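Local coordinates for protein TonB-dependent siderophore receptor (Pseudomonas aeruginosa 39016, PDB 5NEC) that probably takes up ferric siderophores, and siderophore-drug conjugates, across the outer membrane with energy passed on by TonB, at residues Phe189-Leu194 and Trp211-Ser216; Tyr107-Arg112 and Leu149-Ala154; Val57-Ile62 and Asn123-Glu128. All blocks are in the same frame, centred on the assembly; numbering follows the deposited sequence.

Contact 1 (Phe189-Leu194 and Trp211-Ser216)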
loop_
_atom_site.group_PDB
_atom_site.type_symbol
_atom_site.label_atom_id
_atom_site.label_comp_id
_atom_site.label_asym_id
_atom_site.label_seq_id
_atom_site.Cartn_x
_atom_site.Cartn_y
_atom_site.Cartn_z
ATOM N N PHE A 189 10.526 -13.638 22.726
ATOM C CA PHE A 189 9.445 -14.211 21.952
ATOM C C PHE A 189 8.385 -13.127 21.840
ATOM O O PHE A 189 8.090 -12.441 22.825
ATOM C CB PHE A 189 8.878 -15.428 22.685
ATOM C CG PHE A 189 7.596 -15.957 22.104
ATOM C CD1 PHE A 189 7.575 -16.561 20.839
ATOM C CD2 PHE A 189 6.393 -15.876 22.825
ATOM C CE1 PHE A 189 6.380 -17.065 20.301
ATOM C CE2 PHE A 189 5.197 -16.387 22.292
ATOM C CZ PHE A 189 5.195 -16.984 21.031
ATOM N N ARG A 190 7.818 -12.967 20.649
ATOM C CA ARG A 190 6.720 -12.031 20.438
ATOM C C ARG A 190 5.603 -12.701 19.665
ATOM O O ARG A 190 5.866 -13.442 18.718
ATOM C CB ARG A 190 7.212 -10.791 19.702
ATOM C CG ARG A 190 6.190 -9.676 19.609
ATOM C CD ARG A 190 6.846 -8.393 19.132
ATOM N NE ARG A 190 5.945 -7.247 19.229
ATOM C CZ ARG A 190 6.291 -5.990 18.958
ATOM N NH1 ARG A 190 7.531 -5.686 18.562
ATOM N NH2 ARG A 190 5.387 -5.025 19.075
ATOM N N LEU A 191 4.365 -12.452 20.077
ATOM C CA LEU A 191 3.202 -12.988 19.381
ATOM C C LEU A 191 2.228 -11.849 19.129
ATOM O O LEU A 191 1.866 -11.144 20.073
ATOM C CB LEU A 191 2.546 -14.069 20.225
ATOM C CG LEU A 191 1.365 -14.815 19.603
ATOM C CD1 LEU A 191 1.756 -15.473 18.279
ATOM C CD2 LEU A 191 0.782 -15.829 20.584
ATOM N N ASN A 192 1.849 -11.648 17.862
ATOM C CA ASN A 192 0.771 -10.727 17.480
ATOM C C ASN A 192 -0.389 -11.543 16.931
ATOM O O ASN A 192 -0.201 -12.359 16.034
ATOM C CB ASN A 192 1.233 -9.716 16.428
ATOM C CG ASN A 192 1.851 -8.490 17.042
ATOM O OD1 ASN A 192 1.177 -7.482 17.244
ATOM N ND2 ASN A 192 3.135 -8.572 17.372
ATOM N N LEU A 193 -1.582 -11.303 17.470
ATOM C CA LEU A 193 -2.801 -11.966 17.045
ATOM C C LEU A 193 -3.823 -10.951 16.567
ATOM O O LEU A 193 -3.863 -9.838 17.083
ATOM C CB LEU A 193 -3.390 -12.732 18.217
ATOM C CG LEU A 193 -2.530 -13.841 18.801
ATOM C CD1 LEU A 193 -3.286 -14.480 19.947
ATOM C CD2 LEU A 193 -2.140 -14.872 17.740
ATOM N N LEU A 194 -4.669 -11.367 15.619
ATOM C CA LEU A 194 -5.713 -10.503 15.045
ATOM C C LEU A 194 -6.982 -11.280 14.720
ATOM O O LEU A 194 -6.920 -12.346 14.150
ATOM C CB LEU A 194 -5.213 -9.823 13.759
ATOM C CG LEU A 194 -6.277 -9.132 12.889
ATOM C CD1 LEU A 194 -6.822 -7.897 13.585
ATOM C CD2 LEU A 194 -5.731 -8.754 11.529
ATOM N N TRP A 211 -8.297 -13.040 10.025
ATOM C CA TRP A 211 -7.574 -13.272 11.245
ATOM C C TRP A 211 -6.121 -13.544 10.912
ATOM O O TRP A 211 -5.792 -13.970 9.810
ATOM C CB TRP A 211 -8.216 -14.408 12.054
ATOM C CG TRP A 211 -8.242 -15.687 11.331
ATOM C CD1 TRP A 211 -9.221 -16.136 10.494
ATOM C CD2 TRP A 211 -7.227 -16.694 11.350
ATOM N NE1 TRP A 211 -8.878 -17.371 9.988
ATOM C CE2 TRP A 211 -7.658 -17.738 10.499
ATOM C CE3 TRP A 211 -5.995 -16.818 12.011
ATOM C CZ2 TRP A 211 -6.905 -18.907 10.295
ATOM C CZ3 TRP A 211 -5.241 -17.973 11.810
ATOM C CH2 TRP A 211 -5.695 -19.001 10.946
ATOM N N GLY A 212 -5.266 -13.274 11.884
ATOM C CA GLY A 212 -3.846 -13.368 11.699
ATOM C C GLY A 212 -3.099 -13.785 12.948
ATOM O O GLY A 212 -3.536 -13.541 14.083
ATOM N N VAL A 213 -1.952 -14.413 12.704
ATOM C CA VAL A 213 -1.041 -14.864 13.744
ATOM C C VAL A 213 0.376 -14.584 13.259
ATOM O O VAL A 213 0.733 -14.966 12.158
ATOM C CB VAL A 213 -1.233 -16.354 14.084
ATOM C CG1 VAL A 213 -1.091 -17.228 12.873
ATOM C CG2 VAL A 213 -0.250 -16.801 15.161
ATOM N N ALA A 214 1.161 -13.886 14.084
ATOM C CA ALA A 214 2.528 -13.494 13.752
ATOM C C ALA A 214 3.442 -13.804 14.920
ATOM O O ALA A 214 3.627 -12.973 15.797
ATOM C CB ALA A 214 2.587 -12.013 13.400
ATOM N N PRO A 215 3.987 -15.019 14.960
ATOM C CA PRO A 215 5.004 -15.320 15.975
ATOM C C PRO A 215 6.384 -14.876 15.533
ATOM O O PRO A 215 6.664 -14.849 14.345
ATOM C CB PRO A 215 4.966 -16.836 16.074
ATOM C CG PRO A 215 4.500 -17.280 14.719
ATOM C CD PRO A 215 3.540 -16.223 14.243
ATOM N N SER A 216 7.235 -14.565 16.504
ATOM C CA SER A 216 8.564 -14.053 16.262
ATOM C C SER A 216 9.515 -14.418 17.435
ATOM O O SER A 216 9.126 -14.370 18.604
ATOM C CB SER A 216 8.462 -12.552 16.106
ATOM O OG SER A 216 9.669 -12.022 15.642
#
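A beta hairpin of the transmembrane barrel, made by strands 187-200 and 206-219, brings Leu191 and Leu193 against Val213 and Pro215. Three hydrogen-bonded antiparallel pairs, Arg190 with Ser216, Asn192 with Ala214 and Leu194 with Gly212, hold the strands together, each through two backbone bonds; Arg190 N to Ser216 O is 2.8 Å and nearly straight at 167°. The non-hydrogen-bonded pairs between them carry the apolar contacts. Val213 CG2, anti to its own N, is touched by both leucines: Leu193 CD2 lies alongside it at 3.7 Å, both side chains pointing the same way, while Leu191 CD1 crosses it at a slant, 3.9 Å away. Leu191 CD1 also lies 4.1 Å from CB of Pro215, its directly opposite partner. As in beta-barrels generally, alternate residues face opposite sides of the wall. Leu191, Leu193, Val213 and Pro215 lie on one face; Arg190, Asn192, Leu194, Ala214 and Ser216 lie on the other, which meets the plug. There the extended Arg190 chain carries its guanidinium to a salt bridge with Asp177 of strand 172-182 and to the carbonyl of Gln153. Ser216 OG is bonded to Ser230 OG on strand 225-238.

Contact 2 (Tyr107-Arg112 and Leu149-Ala154)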
loop_
_atom_site.group_PDB
_atom_site.type_symbol
_atom_site.label_atom_id
_atom_site.label_comp_id
_atom_site.label_asym_id
_atom_site.label_seq_id
_atom_site.Cartn_x
_atom_site.Cartn_y
_atom_site.Cartn_z
ATOM N N TYR A 107 7.638 -3.790 -0.200
ATOM C CA TYR A 107 8.650 -4.515 0.532
ATOM C C TYR A 107 8.170 -4.700 1.969
ATOM O O TYR A 107 7.452 -3.851 2.499
ATOM C CB TYR A 107 9.970 -3.732 0.472
ATOM C CG TYR A 107 10.500 -3.626 -0.944
ATOM C CD1 TYR A 107 11.342 -4.607 -1.463
ATOM C CD2 TYR A 107 10.142 -2.562 -1.779
ATOM C CE1 TYR A 107 11.820 -4.537 -2.759
ATOM C CE2 TYR A 107 10.620 -2.482 -3.083
ATOM C CZ TYR A 107 11.456 -3.481 -3.558
ATOM O OH TYR A 107 11.954 -3.440 -4.829
ATOM N N VAL A 108 8.522 -5.841 2.560
ATOM C CA VAL A 108 8.379 -6.063 3.994
ATOM C C VAL A 108 9.793 -6.240 4.532
ATOM O O VAL A 108 10.485 -7.201 4.166
ATOM C CB VAL A 108 7.495 -7.288 4.312
ATOM C CG1 VAL A 108 7.519 -7.594 5.808
ATOM C CG2 VAL A 108 6.065 -7.053 3.818
ATOM N N ASP A 109 10.228 -5.294 5.370
ATOM C CA ASP A 109 11.598 -5.259 5.889
ATOM C C ASP A 109 12.646 -5.410 4.786
ATOM O O ASP A 109 13.473 -6.304 4.819
ATOM C CB ASP A 109 11.794 -6.330 6.959
ATOM C CG ASP A 109 10.831 -6.171 8.114
ATOM O OD1 ASP A 109 10.928 -5.154 8.832
ATOM O OD2 ASP A 109 9.962 -7.056 8.306
ATOM N N GLY A 110 12.554 -4.547 3.785
ATOM C CA GLY A 110 13.519 -4.486 2.695
ATOM C C GLY A 110 13.619 -5.692 1.773
ATOM O O GLY A 110 14.597 -5.816 1.048
ATOM N N VAL A 111 12.626 -6.579 1.785
ATOM C CA VAL A 111 12.625 -7.748 0.897
ATOM C C VAL A 111 11.289 -7.805 0.178
ATOM O O VAL A 111 10.274 -7.442 0.768
ATOM C CB VAL A 111 12.862 -9.048 1.700
ATOM C CG1 VAL A 111 12.835 -10.282 0.784
ATOM C CG2 VAL A 111 14.163 -8.947 2.489
ATOM N N ARG A 112 11.287 -8.242 -1.081
ATOM C CA ARG A 112 10.050 -8.229 -1.914
ATOM C C ARG A 112 9.023 -9.204 -1.357
ATOM O O ARG A 112 9.380 -10.095 -0.585
ATOM C CB ARG A 112 10.339 -8.523 -3.387
ATOM C CG ARG A 112 9.424 -7.745 -4.370
ATOM C CD ARG A 112 9.698 -8.064 -5.849
ATOM N NE ARG A 112 10.684 -7.181 -6.506
ATOM C CZ ARG A 112 11.659 -7.571 -7.338
ATOM N NH1 ARG A 112 11.847 -8.858 -7.655
ATOM N NH2 ARG A 112 12.479 -6.653 -7.852
ATOM N N LEU A 149 7.374 -1.776 4.391
ATOM C CA LEU A 149 6.583 -2.073 5.569
ATOM C C LEU A 149 7.463 -2.722 6.636
ATOM O O LEU A 149 7.933 -3.845 6.438
ATOM C CB LEU A 149 5.431 -3.010 5.193
ATOM C CG LEU A 149 4.587 -2.640 3.980
ATOM C CD1 LEU A 149 3.379 -3.556 3.946
ATOM C CD2 LEU A 149 4.172 -1.180 3.992
ATOM N N VAL A 150 7.673 -2.029 7.752
ATOM C CA VAL A 150 8.547 -2.526 8.818
ATOM C C VAL A 150 7.738 -3.403 9.798
ATOM O O VAL A 150 6.805 -2.919 10.437
ATOM C CB VAL A 150 9.231 -1.343 9.570
ATOM C CG1 VAL A 150 10.265 -1.842 10.578
ATOM C CG2 VAL A 150 9.881 -0.374 8.575
ATOM N N SER A 151 8.083 -4.689 9.897
ATOM C CA SER A 151 7.402 -5.638 10.797
ATOM C C SER A 151 7.742 -5.413 12.249
ATOM O O SER A 151 8.883 -5.100 12.578
ATOM C CB SER A 151 7.829 -7.074 10.518
ATOM O OG SER A 151 7.408 -7.497 9.254
ATOM N N LYS A 152 6.768 -5.633 13.120
ATOM C CA LYS A 152 7.034 -5.798 14.548
ATOM C C LYS A 152 7.875 -7.067 14.738
ATOM O O LYS A 152 7.507 -8.112 14.219
ATOM C CB LYS A 152 5.728 -5.941 15.312
ATOM C CG LYS A 152 4.934 -4.660 15.388
ATOM C CD LYS A 152 3.584 -4.962 16.002
ATOM C CE LYS A 152 2.678 -3.755 15.984
ATOM N NZ LYS A 152 1.465 -4.114 16.766
ATOM N N GLN A 153 9.010 -6.943 15.430
ATOM C CA GLN A 153 9.903 -8.066 15.757
ATOM C C GLN A 153 9.990 -8.211 17.272
ATOM O O GLN A 153 9.810 -7.235 18.013
ATOM C CB GLN A 153 11.333 -7.837 15.217
ATOM C CG GLN A 153 11.486 -7.826 13.702
ATOM C CD GLN A 153 11.179 -9.171 13.035
ATOM O OE1 GLN A 153 11.410 -10.240 13.606
ATOM N NE2 GLN A 153 10.651 -9.115 11.824
ATOM N N ALA A 154 10.282 -9.431 17.719
ATOM C CA ALA A 154 10.611 -9.673 19.125
ATOM C C ALA A 154 11.885 -8.923 19.440
ATOM O O ALA A 154 12.797 -8.866 18.610
ATOM C CB ALA A 154 10.775 -11.156 19.408
#
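Asp109 lays its carboxylate against the backbone and hydroxyl of Ser151, and both oxygens take part. Ser151 N gives its hydrogen to Asp109 OD1 at 3.1 Å and, weakly, to Asp109 OD2; Ser151 OG donates to Asp109 OD2 at 2.8 Å. The hydroxyl arrives on the syn side, 17° out of the carboxylate plane, and the amide also comes from the syn side but more steeply tilted. With CG anti to its own carbonyl carbon (chi1 -58°), Asp109 swings the acid across to the 149-154 segment, toward Ser151. There the two donors of one serine hold the carboxylate's rotation. Val108 CG1 also packs on Ser151 OG at 3.4 Å, and Val108 CG2 faces Leu149 CB at 4.3 Å.

The backbones run parallel here. Leu149 N is bonded to Tyr107 O at 2.8 Å, and Asp109 N to Leu149 O at 2.9 Å; Leu149 thus bonds to the residues on either side of Val108, which makes the parallel Val108-Leu149 bridge. Val108 is also the first residue of a type I' beta turn that ends at Val111, with Asp109 and Gly110 at its corners, both at positive phi; the acid therefore sits on the turn itself.

Gly110 N is held by Asn148 OD1, and Val108 O by Arg303 of the barrel. Strand 106-108 lies in the five-stranded mixed sheet of the plug between 111-112 and 146-151; the far edge of 146-151 pairs with strand 124-130, while Val111 reaches barrel strand 327-354.

Contact 3 (Val57-Ile62 and Asn123-Glu128)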
loop_
_atom_site.group_PDB
_atom_site.type_symbol
_atom_site.label_atom_id
_atom_site.label_comp_id
_atom_site.label_asym_id
_atom_site.label_seq_id
_atom_site.Cartn_x
_atom_site.Cartn_y
_atom_site.Cartn_z
ATOM N N VAL A 57 5.195 6.901 7.862
ATOM C CA VAL A 57 3.976 6.926 8.659
ATOM C C VAL A 57 4.298 6.164 9.934
ATOM O O VAL A 57 4.427 4.936 9.895
ATOM C CB VAL A 57 2.769 6.284 7.954
ATOM C CG1 VAL A 57 1.505 6.451 8.811
ATOM C CG2 VAL A 57 2.586 6.902 6.578
ATOM N N PRO A 58 4.459 6.884 11.060
ATOM C CA PRO A 58 4.846 6.217 12.300
ATOM C C PRO A 58 3.694 5.513 12.999
ATOM O O PRO A 58 2.523 5.823 12.752
ATOM C CB PRO A 58 5.357 7.361 13.159
ATOM C CG PRO A 58 4.540 8.528 12.725
ATOM C CD PRO A 58 4.200 8.320 11.278
ATOM N N LYS A 59 4.057 4.584 13.876
ATOM C CA LYS A 59 3.125 3.822 14.706
ATOM C C LYS A 59 1.974 4.652 15.272
ATOM O O LYS A 59 0.823 4.228 15.242
ATOM C CB LYS A 59 3.896 3.195 15.877
ATOM C CG LYS A 59 3.108 2.180 16.701
ATOM C CD LYS A 59 3.642 2.052 18.123
ATOM C CE LYS A 59 5.044 1.472 18.138
ATOM N NZ LYS A 59 5.812 1.782 19.373
ATOM N N GLN A 60 2.304 5.823 15.806
ATOM C CA GLN A 60 1.347 6.641 16.538
ATOM C C GLN A 60 0.276 7.218 15.627
ATOM O O GLN A 60 -0.870 7.354 16.061
ATOM C CB GLN A 60 2.055 7.778 17.292
ATOM C CG GLN A 60 1.235 8.385 18.425
ATOM C CD GLN A 60 0.772 7.346 19.427
ATOM O OE1 GLN A 60 1.518 6.453 19.804
ATOM N NE2 GLN A 60 -0.478 7.433 19.821
ATOM N N VAL A 61 0.643 7.552 14.384
ATOM C CA VAL A 61 -0.337 7.995 13.388
ATOM C C VAL A 61 -1.286 6.849 13.011
ATOM O O VAL A 61 -2.492 7.064 12.888
ATOM C CB VAL A 61 0.339 8.645 12.155
ATOM C CG1 VAL A 61 -0.651 8.890 11.026
ATOM C CG2 VAL A 61 0.964 9.972 12.549
ATOM N N ILE A 62 -0.735 5.643 12.869
ATOM C CA ILE A 62 -1.519 4.433 12.590
ATOM C C ILE A 62 -2.542 4.181 13.703
ATOM O O ILE A 62 -3.699 3.902 13.412
ATOM C CB ILE A 62 -0.603 3.198 12.363
ATOM C CG1 ILE A 62 0.244 3.393 11.098
ATOM C CG2 ILE A 62 -1.410 1.896 12.258
ATOM C CD1 ILE A 62 1.456 2.484 11.006
ATOM N N ASN A 123 0.579 -6.193 12.292
ATOM C CA ASN A 123 1.975 -6.587 12.513
ATOM C C ASN A 123 3.023 -5.532 12.123
ATOM O O ASN A 123 4.210 -5.845 12.085
ATOM C CB ASN A 123 2.259 -7.896 11.772
ATOM C CG ASN A 123 3.468 -8.640 12.330
ATOM O OD1 ASN A 123 3.643 -8.758 13.556
ATOM N ND2 ASN A 123 4.317 -9.134 11.430
ATOM N N LEU A 124 2.616 -4.285 11.870
ATOM C CA LEU A 124 3.562 -3.252 11.409
ATOM C C LEU A 124 3.924 -2.216 12.475
ATOM O O LEU A 124 3.094 -1.806 13.277
ATOM C CB LEU A 124 3.017 -2.534 10.173
ATOM C CG LEU A 124 2.675 -3.410 8.960
ATOM C CD1 LEU A 124 2.228 -2.542 7.802
ATOM C CD2 LEU A 124 3.846 -4.294 8.552
ATOM N N GLU A 125 5.183 -1.801 12.450
ATOM C CA GLU A 125 5.715 -0.741 13.302
ATOM C C GLU A 125 5.498 0.604 12.619
ATOM O O GLU A 125 5.046 1.565 13.248
ATOM C CB GLU A 125 7.216 -0.978 13.531
ATOM C CG GLU A 125 7.852 -0.152 14.638
ATOM C CD GLU A 125 7.408 -0.552 16.040
ATOM O OE1 GLU A 125 7.086 -1.747 16.293
ATOM O OE2 GLU A 125 7.408 0.352 16.905
ATOM N N GLN A 126 5.829 0.656 11.328
ATOM C CA GLN A 126 5.726 1.875 10.532
ATOM C C GLN A 126 5.752 1.558 9.030
ATOM O O GLN A 126 6.136 0.464 8.618
ATOM C CB GLN A 126 6.865 2.853 10.879
ATOM C CG GLN A 126 8.241 2.335 10.498
ATOM C CD GLN A 126 9.392 3.069 11.181
ATOM O OE1 GLN A 126 9.283 3.553 12.317
ATOM N NE2 GLN A 126 10.511 3.156 10.477
ATOM N N ILE A 127 5.363 2.557 8.235
ATOM C CA ILE A 127 5.291 2.456 6.783
ATOM C C ILE A 127 6.203 3.520 6.162
ATOM O O ILE A 127 5.993 4.710 6.365
ATOM C CB ILE A 127 3.830 2.637 6.308
ATOM C CG1 ILE A 127 2.948 1.517 6.881
ATOM C CG2 ILE A 127 3.729 2.665 4.792
ATOM C CD1 ILE A 127 1.507 1.933 7.056
ATOM N N GLU A 128 7.200 3.082 5.400
ATOM C CA GLU A 128 8.180 3.989 4.794
ATOM C C GLU A 128 7.896 4.164 3.297
ATOM O O GLU A 128 7.971 3.205 2.533
ATOM C CB GLU A 128 9.594 3.452 5.033
ATOM C CG GLU A 128 9.889 3.209 6.514
ATOM C CD GLU A 128 11.296 2.703 6.804
ATOM O OE1 GLU A 128 12.020 2.318 5.861
ATOM O OE2 GLU A 128 11.668 2.678 8.002
#
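Ile62 and Ile127 meet at a slant, methyl to methyl, with the two CD1 atoms 4.0 Å apart; Ile62 comes from helix 59-64 and Ile127 from strand 124-130. Both side chains hold CG1 anti to the carbonyl carbon (chi1 -65° and -62°), and a chi2 near trans in each extends CD1 from CG1 to the other. Beside them the branched CB atoms of Val57 and Ile127 stand 4.1 Å apart on one face of the sheet. These two residues form an antiparallel hydrogen-bonded pair: Val57 N reaches Ile127 O at 2.8 Å, within the carbonyl plane, and Ile127 N returns to Val57 O at 3.0 Å. The Gln126 CB methylene lies 3.4 Å from Val57 O, while its side chain, extended beyond CG, carries NE2 forward along its own strand to Glu128 OE2. Further along, Lys59 crosses Glu125 obliquely in a salt bridge, whose exact geometry is doubtful; Lys59 NZ also pairs with Glu30. Leu70, Ala73 and Leu74 of helix 70-74 also pack on Ile127, and Phe599 of the barrel touches Val57. Pro58 is the N-cap of helix 59-64, making this a strand-to-helix junction at the edge of the mixed sheet in the TonB-dependent receptor plug domain.

Overall arrangement
From the N terminus, contact 3 opens first, at Val57-Ile62, and closes a loop of 60 residues at Asn123-Glu128. Contact 2 starts inside that loop at Tyr107-Arg112 and ends beyond it at Leu149-Ala154, so the two cross. Both build the plug sheet, where strands 124-130 and 146-151 are neighbours: Glu125 N bonds to Val150 O, and Lys152 N to Asn123 O. Contact 1 follows in series, a local hairpin of the barrel with 16 residues between its segments. Its centre lies about 14 Å from that of contact 2; Lys152 NZ makes a weak tie to Asn192 OD1, and Ala214 packs on Asn123, joining plug to barrel wall.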